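Local coordinates for cell wall surface anchor family protein (PDB 3TXA) that probably serves as the adhesive tip pilin of Group B Streptococcus pili, presenting a metal-binding von Willebrand factor A domain for contact with the host, at residues A96-T101 and D663-K668; S140-G145 and K155-V160; D550-M555 and T607-K612; G594-D599 and S620-V625. All blocks are in the same frame, centred on the assembly; numbering follows the deposited sequence.

All four contacts lie in the Ig-like part of the chain, away from the magnesium site of the von Willebrand factor A domain. Interaction 1 brings together regions near the two ends of the modelled chain, and the other three are nested inside its loop. Phe664 of interaction 1 packs on the hairpin of interaction 2, with CE2 3.4 Å from Ser140 O. Interactions 2 and 3 meet where Lys141 NZ, linked covalently to Asn645, lies 3.4 Å from Asp550 OD1. Interactions 2 and 4 share one sheet, with Val160 O 3.1 Å from Val624 N. Interactions 3 and 4 do not touch, and their centres are about 24 Å apart.

Interaction 1: A96-T101 and D663-K668; sequences AIYEDT and DFPIPK
Tyr98 sets the edge of its ring against the backbone of Phe664 and Pro665. Its CE1 lies 3.9 Å from Pro665 N and 4.2 Å from Pro665 CB. The next ring atom, CD1, meets Asp663 CB obliquely at 4.1 Å. This is where the two ends of the modelled chain come together in the Ig-like part of the protein. Strand 95-97 is an outer strand of an antiparallel sheet, and strand 668-669 belongs to the same sheet. Segments 96-101 and 663-668 run in roughly opposite directions, 161° apart, but they do not pair as neighbouring strands.

The polar end of the contact is built from acids. Asp663 N gives a weak hydrogen bond to Asp100 OD2, 3.3 Å long with an angle of 156° at the hydrogen. Asp100 reaches it with CG lying between its own backbone N and carbonyl carbon (chi1 64°). The two aspartates slide past each other, and Asp100 OD1 comes within 4.1 Å of Asp663 OD2. Two arginines probably ease this pairing of like charges. Arg132 makes a salt bridge to Asp100 OD1, and Arg647 makes one to Asp663 OD2. Arg132 also forms a cation-pi contact with Tyr98, so it helps to place both the ring and the acid. Tyr105 meets the Tyr98 ring as well, and its OH is bonded to Ile666 N. Glu99 adds its CB, 3.6 Å from Asp663 OD1. At the other end, the extended chain of Lys668 brings NZ to 4.1 Å from Ala96 CB.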
# COMPACT_ATOMS: atom_id res chain seq x y z
N ALA A 96 -23.07 -10.11 -33.70
CA ALA A 96 -22.15 -9.79 -34.79
C ALA A 96 -20.69 -9.82 -34.32
O ALA A 96 -20.39 -10.29 -33.22
CB ALA A 96 -22.50 -8.45 -35.45
N ILE A 97 -19.79 -9.29 -35.16
CA ILE A 97 -18.38 -9.65 -35.13
C ILE A 97 -17.43 -8.44 -35.11
O ILE A 97 -17.55 -7.54 -35.94
CB ILE A 97 -18.06 -10.64 -36.33
CG1 ILE A 97 -16.64 -11.21 -36.25
CG2 ILE A 97 -18.40 -10.00 -37.72
CD1 ILE A 97 -16.44 -12.47 -37.11
N TYR A 98 -16.51 -8.41 -34.14
CA TYR A 98 -15.40 -7.45 -34.14
C TYR A 98 -14.46 -7.72 -35.31
O TYR A 98 -14.23 -8.87 -35.68
CB TYR A 98 -14.59 -7.52 -32.85
CG TYR A 98 -15.33 -7.08 -31.59
CD1 TYR A 98 -15.73 -5.76 -31.41
CD2 TYR A 98 -15.59 -7.98 -30.57
CE1 TYR A 98 -16.39 -5.36 -30.26
CE2 TYR A 98 -16.24 -7.59 -29.42
CZ TYR A 98 -16.64 -6.29 -29.27
OH TYR A 98 -17.29 -5.93 -28.13
N GLU A 99 -13.89 -6.67 -35.90
CA GLU A 99 -13.08 -6.83 -37.09
C GLU A 99 -11.59 -6.85 -36.75
O GLU A 99 -10.75 -6.96 -37.63
CB GLU A 99 -13.42 -5.72 -38.10
CG GLU A 99 -13.57 -6.19 -39.56
CD GLU A 99 -12.32 -5.93 -40.41
OE1 GLU A 99 -11.98 -4.75 -40.63
OE2 GLU A 99 -11.69 -6.92 -40.86
N ASP A 100 -11.27 -6.77 -35.46
CA ASP A 100 -9.87 -6.76 -35.02
C ASP A 100 -9.44 -8.06 -34.34
O ASP A 100 -8.24 -8.38 -34.30
CB ASP A 100 -9.59 -5.55 -34.12
CG ASP A 100 -10.39 -5.58 -32.82
OD1 ASP A 100 -11.44 -6.24 -32.77
OD2 ASP A 100 -9.95 -4.93 -31.84
N THR A 101 -10.41 -8.80 -33.80
CA THR A 101 -10.14 -10.05 -33.08
C THR A 101 -11.01 -11.19 -33.59
O THR A 101 -10.75 -12.36 -33.31
CB THR A 101 -10.42 -9.91 -31.57
OG1 THR A 101 -11.75 -9.44 -31.37
CG2 THR A 101 -9.43 -8.96 -30.91
N ASP A 663 -11.61 -2.10 -32.14
CA ASP A 663 -12.96 -1.92 -32.71
C ASP A 663 -13.98 -1.54 -31.65
O ASP A 663 -13.78 -1.82 -30.46
CB ASP A 663 -13.42 -3.13 -33.54
CG ASP A 663 -13.03 -3.03 -35.04
OD1 ASP A 663 -13.92 -2.96 -35.91
OD2 ASP A 663 -11.82 -3.02 -35.36
N PHE A 664 -15.04 -0.85 -32.07
CA PHE A 664 -16.15 -0.51 -31.19
C PHE A 664 -17.26 -1.45 -31.63
O PHE A 664 -17.34 -1.80 -32.81
CB PHE A 664 -16.65 0.94 -31.43
CG PHE A 664 -15.98 2.02 -30.57
CD1 PHE A 664 -14.81 2.64 -30.99
CD2 PHE A 664 -16.58 2.48 -29.41
CE1 PHE A 664 -14.22 3.66 -30.24
CE2 PHE A 664 -16.01 3.50 -28.65
CZ PHE A 664 -14.83 4.09 -29.06
N PRO A 665 -18.12 -1.86 -30.69
CA PRO A 665 -19.29 -2.56 -31.17
C PRO A 665 -20.25 -1.57 -31.87
O PRO A 665 -20.23 -0.39 -31.56
CB PRO A 665 -19.91 -3.13 -29.89
CG PRO A 665 -19.45 -2.22 -28.80
CD PRO A 665 -18.15 -1.63 -29.23
N ILE A 666 -21.07 -2.05 -32.79
CA ILE A 666 -21.92 -1.19 -33.60
C ILE A 666 -23.37 -1.65 -33.49
O ILE A 666 -23.65 -2.80 -33.77
CB ILE A 666 -21.46 -1.25 -35.08
CG1 ILE A 666 -20.01 -0.75 -35.21
CG2 ILE A 666 -22.42 -0.47 -35.97
CD1 ILE A 666 -19.26 -1.27 -36.44
N PRO A 667 -24.29 -0.75 -33.06
CA PRO A 667 -25.73 -1.04 -33.09
C PRO A 667 -26.28 -1.15 -34.51
O PRO A 667 -25.56 -0.88 -35.49
CB PRO A 667 -26.36 0.16 -32.39
CG PRO A 667 -25.34 1.18 -32.34
CD PRO A 667 -24.02 0.48 -32.30
N LYS A 668 -27.54 -1.56 -34.62
CA LYS A 668 -28.20 -1.75 -35.92
C LYS A 668 -29.65 -1.30 -35.80
O LYS A 668 -30.24 -1.45 -34.73
CB LYS A 668 -28.15 -3.22 -36.38
CG LYS A 668 -26.78 -3.88 -36.38
CD LYS A 668 -26.76 -5.19 -37.18
CE LYS A 668 -25.41 -5.87 -37.00
NZ LYS A 668 -24.99 -6.70 -38.17

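Interaction 2: S140-G145 and K155-V160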
# COMPACT_ATOMS: atom_id res chain seq x y z
N SER A 140 -17.58 1.69 -25.37
CA SER A 140 -18.96 1.32 -25.71
C SER A 140 -19.47 2.22 -26.82
O SER A 140 -18.96 3.32 -27.02
CB SER A 140 -19.86 1.47 -24.48
OG SER A 140 -20.08 2.84 -24.17
N LYS A 141 -20.49 1.73 -27.52
CA LYS A 141 -21.20 2.50 -28.52
C LYS A 141 -22.58 1.91 -28.58
O LYS A 141 -22.72 0.73 -28.92
CB LYS A 141 -20.56 2.36 -29.88
CG LYS A 141 -21.32 3.11 -30.99
CD LYS A 141 -20.72 2.85 -32.34
CE LYS A 141 -21.23 3.83 -33.35
NZ LYS A 141 -20.82 3.43 -34.72
N LYS A 142 -23.58 2.71 -28.23
CA LYS A 142 -24.96 2.24 -28.10
C LYS A 142 -25.97 3.34 -28.35
O LYS A 142 -25.66 4.52 -28.17
CB LYS A 142 -25.20 1.64 -26.70
CG LYS A 142 -25.26 2.63 -25.54
CD LYS A 142 -25.38 1.87 -24.21
CE LYS A 142 -25.96 2.75 -23.07
NZ LYS A 142 -24.96 3.34 -22.07
N ILE A 143 -27.18 2.95 -28.78
CA ILE A 143 -28.34 3.84 -28.82
C ILE A 143 -28.84 4.10 -27.39
O ILE A 143 -29.36 3.20 -26.76
CB ILE A 143 -29.47 3.19 -29.69
CG1 ILE A 143 -29.01 3.06 -31.13
CG2 ILE A 143 -30.80 3.97 -29.62
CD1 ILE A 143 -29.80 2.08 -31.93
N THR A 144 -28.65 5.31 -26.86
CA THR A 144 -29.17 5.64 -25.52
C THR A 144 -30.55 6.28 -25.54
O THR A 144 -31.13 6.57 -24.50
CB THR A 144 -28.32 6.67 -24.75
OG1 THR A 144 -27.95 7.74 -25.63
CG2 THR A 144 -27.10 6.04 -24.16
N GLY A 145 -31.06 6.56 -26.73
CA GLY A 145 -32.24 7.37 -26.81
C GLY A 145 -32.88 7.10 -28.14
O GLY A 145 -32.19 7.00 -29.17
N LYS A 155 -30.32 8.41 -30.91
CA LYS A 155 -29.23 9.12 -30.27
C LYS A 155 -28.14 8.12 -29.90
O LYS A 155 -28.33 7.29 -29.00
CB LYS A 155 -29.74 9.80 -29.01
CG LYS A 155 -28.75 10.68 -28.31
CD LYS A 155 -29.43 11.44 -27.19
CE LYS A 155 -29.09 12.92 -27.24
NZ LYS A 155 -29.48 13.58 -28.54
N ILE A 156 -27.01 8.20 -30.60
CA ILE A 156 -25.85 7.35 -30.35
C ILE A 156 -25.02 7.88 -29.20
O ILE A 156 -24.77 9.08 -29.10
CB ILE A 156 -24.95 7.22 -31.61
CG1 ILE A 156 -25.77 6.82 -32.85
CG2 ILE A 156 -23.79 6.26 -31.38
CD1 ILE A 156 -26.52 5.49 -32.76
N GLU A 157 -24.61 6.99 -28.31
CA GLU A 157 -23.63 7.31 -27.29
C GLU A 157 -22.35 6.48 -27.51
O GLU A 157 -22.42 5.26 -27.77
CB GLU A 157 -24.19 7.11 -25.87
CG GLU A 157 -23.12 7.08 -24.77
CD GLU A 157 -23.67 7.01 -23.35
OE1 GLU A 157 -24.05 8.07 -22.82
OE2 GLU A 157 -23.68 5.90 -22.74
N LEU A 158 -21.21 7.15 -27.41
CA LEU A 158 -19.90 6.55 -27.57
C LEU A 158 -19.08 6.94 -26.35
O LEU A 158 -19.10 8.10 -25.94
CB LEU A 158 -19.25 7.10 -28.83
CG LEU A 158 -18.32 6.20 -29.62
CD1 LEU A 158 -18.89 5.95 -31.01
CD2 LEU A 158 -17.00 6.86 -29.76
N THR A 159 -18.37 5.98 -25.76
CA THR A 159 -17.60 6.22 -24.52
C THR A 159 -16.25 5.52 -24.59
O THR A 159 -16.12 4.46 -25.22
CB THR A 159 -18.31 5.66 -23.26
OG1 THR A 159 -18.30 4.23 -23.30
CG2 THR A 159 -19.77 6.16 -23.14
N VAL A 160 -15.25 6.12 -23.94
CA VAL A 160 -13.89 5.62 -23.91
C VAL A 160 -13.34 5.87 -22.51
O VAL A 160 -13.34 7.01 -22.04
CB VAL A 160 -12.98 6.34 -24.97
CG1 VAL A 160 -11.55 5.78 -24.96
CG2 VAL A 160 -13.58 6.24 -26.37
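The carboxylate of Glu157 has Thr144 over one face, where CG2 stands 3.7 Å from Glu157 CD. Val625 approaches from the other side of the plane, its CG1 near OE1. Lys142 NZ meets Glu157 OE2 nearly along the C-O axis, in a 2.9 Å salt bridge. The Lys142 and Glu157 side chains run side by side on one face of the hairpin formed by strands 137-146 and 153-168. Their backbones form a hydrogen-bonded antiparallel pair: Lys142 N is 2.8 Å from Glu157 O, and Glu157 N is 2.7 Å from Lys142 O. Ser140 and Thr159 form another such backbone pair on this face; their hydroxyls are modelled too close to be trusted.

The other face is largely apolar, apart from Lys141 NZ and nearby Asp550. Ile143 CG1 touches Ile156 CD1 at 3.8 Å. Lys141 leaves the backbone with CG opposite its N (chi1 178°) and stays extended to NZ. Along the way its CG lies 3.7 Å from Leu158 CD1, and its CE lies 4.0 Å from Ile156 CG2. Phe664 and Tyr628 also pack on this lysine.

Lys141 NZ is joined covalently to Asn645 CG, an intramolecular isopeptide bond like those of other Gram-positive pilins. It is also hydrogen-bonded to Thr648 OG1. The link ties the hairpin to a distant part of the chain and is consistent with a domain that resists pulling and unfolding.

Interaction 3: D550-M555 and T607-K612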
# COMPACT_ATOMS: atom_id res chain seq x y z
N ASP A 550 -15.43 7.44 -36.35
CA ASP A 550 -16.80 6.97 -36.30
C ASP A 550 -17.52 7.34 -37.59
O ASP A 550 -18.15 8.38 -37.66
CB ASP A 550 -17.49 7.55 -35.08
CG ASP A 550 -18.91 7.08 -34.93
OD1 ASP A 550 -19.38 6.27 -35.77
OD2 ASP A 550 -19.57 7.52 -33.96
N PRO A 551 -17.39 6.50 -38.63
CA PRO A 551 -18.04 6.80 -39.89
C PRO A 551 -19.47 6.28 -39.92
O PRO A 551 -19.73 5.20 -39.41
CB PRO A 551 -17.19 6.03 -40.91
CG PRO A 551 -16.18 5.28 -40.14
CD PRO A 551 -16.55 5.30 -38.72
N MET A 552 -20.38 7.03 -40.51
CA MET A 552 -21.76 6.59 -40.58
C MET A 552 -21.91 5.40 -41.54
O MET A 552 -21.24 5.34 -42.59
CB MET A 552 -22.67 7.75 -40.98
CG MET A 552 -22.63 9.00 -40.05
SD MET A 552 -23.12 8.69 -38.35
CE MET A 552 -21.54 8.48 -37.55
N GLY A 553 -22.77 4.46 -41.17
CA GLY A 553 -23.09 3.31 -42.01
C GLY A 553 -23.85 3.69 -43.27
O GLY A 553 -24.43 4.78 -43.34
N GLU A 554 -23.84 2.81 -44.27
CA GLU A 554 -24.34 3.17 -45.60
C GLU A 554 -25.75 3.76 -45.64
O GLU A 554 -26.02 4.70 -46.39
CB GLU A 554 -24.20 2.01 -46.60
CG GLU A 554 -22.80 1.91 -47.23
CD GLU A 554 -22.17 3.30 -47.51
OE1 GLU A 554 -22.85 4.18 -48.09
OE2 GLU A 554 -20.98 3.50 -47.14
N MET A 555 -26.65 3.23 -44.82
CA MET A 555 -28.01 3.76 -44.82
C MET A 555 -28.25 4.79 -43.73
O MET A 555 -29.39 5.00 -43.30
CB MET A 555 -29.04 2.63 -44.75
CG MET A 555 -30.32 2.98 -45.49
SD MET A 555 -30.31 2.68 -47.28
CE MET A 555 -29.50 4.12 -48.03
N THR A 607 -18.14 14.51 -46.56
CA THR A 607 -18.13 13.43 -47.56
C THR A 607 -18.38 12.05 -46.92
O THR A 607 -19.44 11.46 -47.16
CB THR A 607 -16.76 13.33 -48.29
OG1 THR A 607 -16.03 14.55 -48.12
CG2 THR A 607 -16.96 13.00 -49.80
N SER A 608 -17.42 11.55 -46.14
CA SER A 608 -17.52 10.18 -45.60
C SER A 608 -18.54 10.06 -44.49
O SER A 608 -18.88 8.95 -44.06
CB SER A 608 -16.18 9.68 -45.10
OG SER A 608 -15.61 10.59 -44.20
N GLN A 609 -19.06 11.22 -44.05
CA GLN A 609 -19.95 11.28 -42.92
C GLN A 609 -19.27 10.66 -41.69
O GLN A 609 -19.79 9.72 -41.09
CB GLN A 609 -21.26 10.56 -43.24
CG GLN A 609 -22.30 11.42 -43.97
CD GLN A 609 -23.71 10.80 -43.92
OE1 GLN A 609 -24.58 11.29 -43.19
NE2 GLN A 609 -23.92 9.72 -44.69
N THR A 610 -18.11 11.17 -41.31
CA THR A 610 -17.36 10.55 -40.22
C THR A 610 -17.11 11.55 -39.13
O THR A 610 -16.59 12.63 -39.39
CB THR A 610 -16.00 10.00 -40.70
OG1 THR A 610 -16.23 8.99 -41.70
CG2 THR A 610 -15.18 9.42 -39.56
N ILE A 611 -17.50 11.19 -37.91
CA ILE A 611 -17.28 12.05 -36.76
C ILE A 611 -16.03 11.56 -36.04
O ILE A 611 -15.86 10.36 -35.88
CB ILE A 611 -18.53 12.10 -35.85
CG1 ILE A 611 -18.34 13.10 -34.72
CG2 ILE A 611 -18.93 10.72 -35.31
CD1 ILE A 611 -19.65 13.61 -34.14
N LYS A 612 -15.16 12.46 -35.63
CA LYS A 612 -13.91 12.04 -35.02
C LYS A 612 -13.59 12.76 -33.73
O LYS A 612 -13.78 13.98 -33.62
CB LYS A 612 -12.75 12.29 -35.99
CG LYS A 612 -12.96 11.68 -37.37
CD LYS A 612 -11.87 12.12 -38.37
CE LYS A 612 -10.60 11.26 -38.20
NZ LYS A 612 -9.94 11.49 -36.86
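Ile611 lays its CG2 branch alongside Asp550, 3.5 Å from Asp550 CB and equally close to Asp550 OD2. The two residues form a hydrogen-bonded antiparallel pair between strands 543-551 and 610-618, neighbours in one sheet of the Ig-like domain. Ile611 N reaches Asp550 O at 2.9 Å, from above the carbonyl plane and not on a lone pair. The return bond, from Asp550 N to Ile611 O, is 3.0 Å and more bent, at 133°.

Asp550 carries its carboxylate away from its own backbone N (chi1 -178°). This places the group beside Asn645 and Thr648, around the isopeptide bond of Lys141. In related pilin domains an acid so placed assists formation of the bond, and Asp550 probably does the same. Its OD2 also has a weak hydrogen bond with Tyr628 OH.

Beyond the paired strands, Met552 N still holds Gln609 O, at 2.8 Å. Met552 CG lies 3.8 Å from Gln609 CB, and the chain then bends so that CE reaches Ile611 CG2 at 4.1 Å. Gln609 and Thr610 both face Asp605, in a G1 beta bulge where the chain turns from strand 601-605 into strand 610-618. The Gln609 amide extends to Phe558, whose N is bonded to OE1. On the opposite face from Ile611, Thr610 OG1 touches Pro551 CB and shares a 3.0 Å hydrogen bond with Ser608 OG.

Interaction 4: G594-D599 and S620-V625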
# COMPACT_ATOMS: atom_id res chain seq x y z
N GLY A 594 -10.54 22.71 -18.27
CA GLY A 594 -11.10 21.83 -19.29
C GLY A 594 -10.88 20.38 -18.98
O GLY A 594 -11.48 19.49 -19.61
N GLY A 595 -10.00 20.14 -18.00
CA GLY A 595 -9.66 18.81 -17.50
C GLY A 595 -9.28 17.81 -18.57
O GLY A 595 -8.65 18.16 -19.58
N ILE A 596 -9.60 16.56 -18.30
CA ILE A 596 -9.67 15.46 -19.24
C ILE A 596 -9.85 15.88 -20.74
O ILE A 596 -9.37 15.18 -21.64
CB ILE A 596 -10.89 14.64 -18.79
CG1 ILE A 596 -10.59 13.20 -18.48
CG2 ILE A 596 -12.00 14.67 -19.77
CD1 ILE A 596 -11.92 12.37 -18.61
N LEU A 597 -10.53 17.01 -21.01
CA LEU A 597 -10.85 17.41 -22.39
C LEU A 597 -10.08 18.58 -22.94
O LEU A 597 -10.36 19.01 -24.05
CB LEU A 597 -12.32 17.71 -22.56
CG LEU A 597 -13.34 16.58 -22.49
CD1 LEU A 597 -14.75 17.17 -22.64
CD2 LEU A 597 -13.09 15.50 -23.54
N LYS A 598 -9.12 19.10 -22.17
CA LYS A 598 -8.13 20.10 -22.66
C LYS A 598 -7.51 19.69 -24.03
O LYS A 598 -6.90 18.62 -24.16
CB LYS A 598 -7.02 20.26 -21.62
CG LYS A 598 -6.63 21.68 -21.33
CD LYS A 598 -5.36 22.15 -22.09
CE LYS A 598 -4.79 23.47 -21.50
NZ LYS A 598 -5.19 24.70 -22.31
N ASP A 599 -7.68 20.54 -25.04
CA ASP A 599 -7.22 20.30 -26.42
C ASP A 599 -7.84 19.11 -27.18
O ASP A 599 -7.49 18.84 -28.33
CB ASP A 599 -5.68 20.26 -26.50
CG ASP A 599 -5.02 21.48 -25.88
OD1 ASP A 599 -5.18 22.63 -26.40
OD2 ASP A 599 -4.32 21.27 -24.86
N SER A 620 -6.37 6.55 -15.60
CA SER A 620 -7.20 5.60 -14.85
C SER A 620 -8.46 6.28 -14.37
O SER A 620 -8.39 7.33 -13.73
CB SER A 620 -6.43 5.09 -13.63
OG SER A 620 -7.13 4.02 -13.04
N GLY A 621 -9.61 5.69 -14.68
CA GLY A 621 -10.88 6.28 -14.30
C GLY A 621 -11.14 7.65 -14.92
O GLY A 621 -11.76 8.52 -14.30
N GLN A 622 -10.63 7.86 -16.13
CA GLN A 622 -10.94 9.05 -16.91
C GLN A 622 -11.73 8.54 -18.11
O GLN A 622 -11.34 7.56 -18.77
CB GLN A 622 -9.68 9.81 -17.26
CG GLN A 622 -8.91 10.29 -16.02
CD GLN A 622 -7.71 11.19 -16.36
OE1 GLN A 622 -7.02 10.97 -17.35
NE2 GLN A 622 -7.47 12.20 -15.53
N LYS A 623 -12.90 9.15 -18.34
CA LYS A 623 -13.90 8.64 -19.28
C LYS A 623 -14.49 9.82 -20.03
O LYS A 623 -14.68 10.90 -19.45
CB LYS A 623 -15.01 7.87 -18.55
CG LYS A 623 -15.90 7.05 -19.43
CD LYS A 623 -17.22 6.73 -18.73
CE LYS A 623 -18.00 5.55 -19.41
NZ LYS A 623 -19.48 5.49 -19.04
N VAL A 624 -14.77 9.62 -21.31
CA VAL A 624 -15.35 10.67 -22.14
C VAL A 624 -16.58 10.11 -22.84
O VAL A 624 -16.62 8.92 -23.21
CB VAL A 624 -14.36 11.19 -23.18
CG1 VAL A 624 -13.20 11.92 -22.50
CG2 VAL A 624 -13.87 10.04 -24.07
N VAL A 625 -17.60 10.94 -23.02
CA VAL A 625 -18.83 10.43 -23.56
C VAL A 625 -19.23 11.32 -24.69
O VAL A 625 -19.33 12.54 -24.50
CB VAL A 625 -19.97 10.40 -22.50
CG1 VAL A 625 -21.24 9.70 -23.07
CG2 VAL A 625 -19.50 9.74 -21.20
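Ile596 points its CB toward segment 620-625, and its branches divide there. CG1 slides past Gln622, lying 3.7 Å from Gln622 CB and 4.1 Å from Gln622 CD. The tip, CD1, carries on to the backbone and ends near Lys623 O and Lys623 N. The other branch, CG2, turns to Val624 and meets its CG1 at 4.1 Å. Leu597 comes to the same methyl, with CD2 3.7 Å from Val624 CG1. Both loop side chains approach this methyl from the same side; CG1 lies anti to the Val624 carbonyl carbon (chi1 -67°), which turns it toward them.

The contact packs the loop between strands 585-588 and 601-605 onto the beginning of strand 623-632. This strand belongs to one sheet of the Ig-like domain, and strand 610-618 belongs to another. Ile596 and Val624 both also touch Leu618 of strand 610-618, so the loop side chains join apolar packing between the sheets. Val624 is fixed in its own sheet by backbone bonding to Val160.

The contact between the segments is carried by apolar packing. In the loop, Lys598 N is hydrogen-bonded to Gly595 O at 2.8 Å. Gln622 runs extended past Ile596, and its OE1 accepts a hydrogen bond from Gly619 N. A bound cadmium ion lies about 6 Å from the Gln622 side chain.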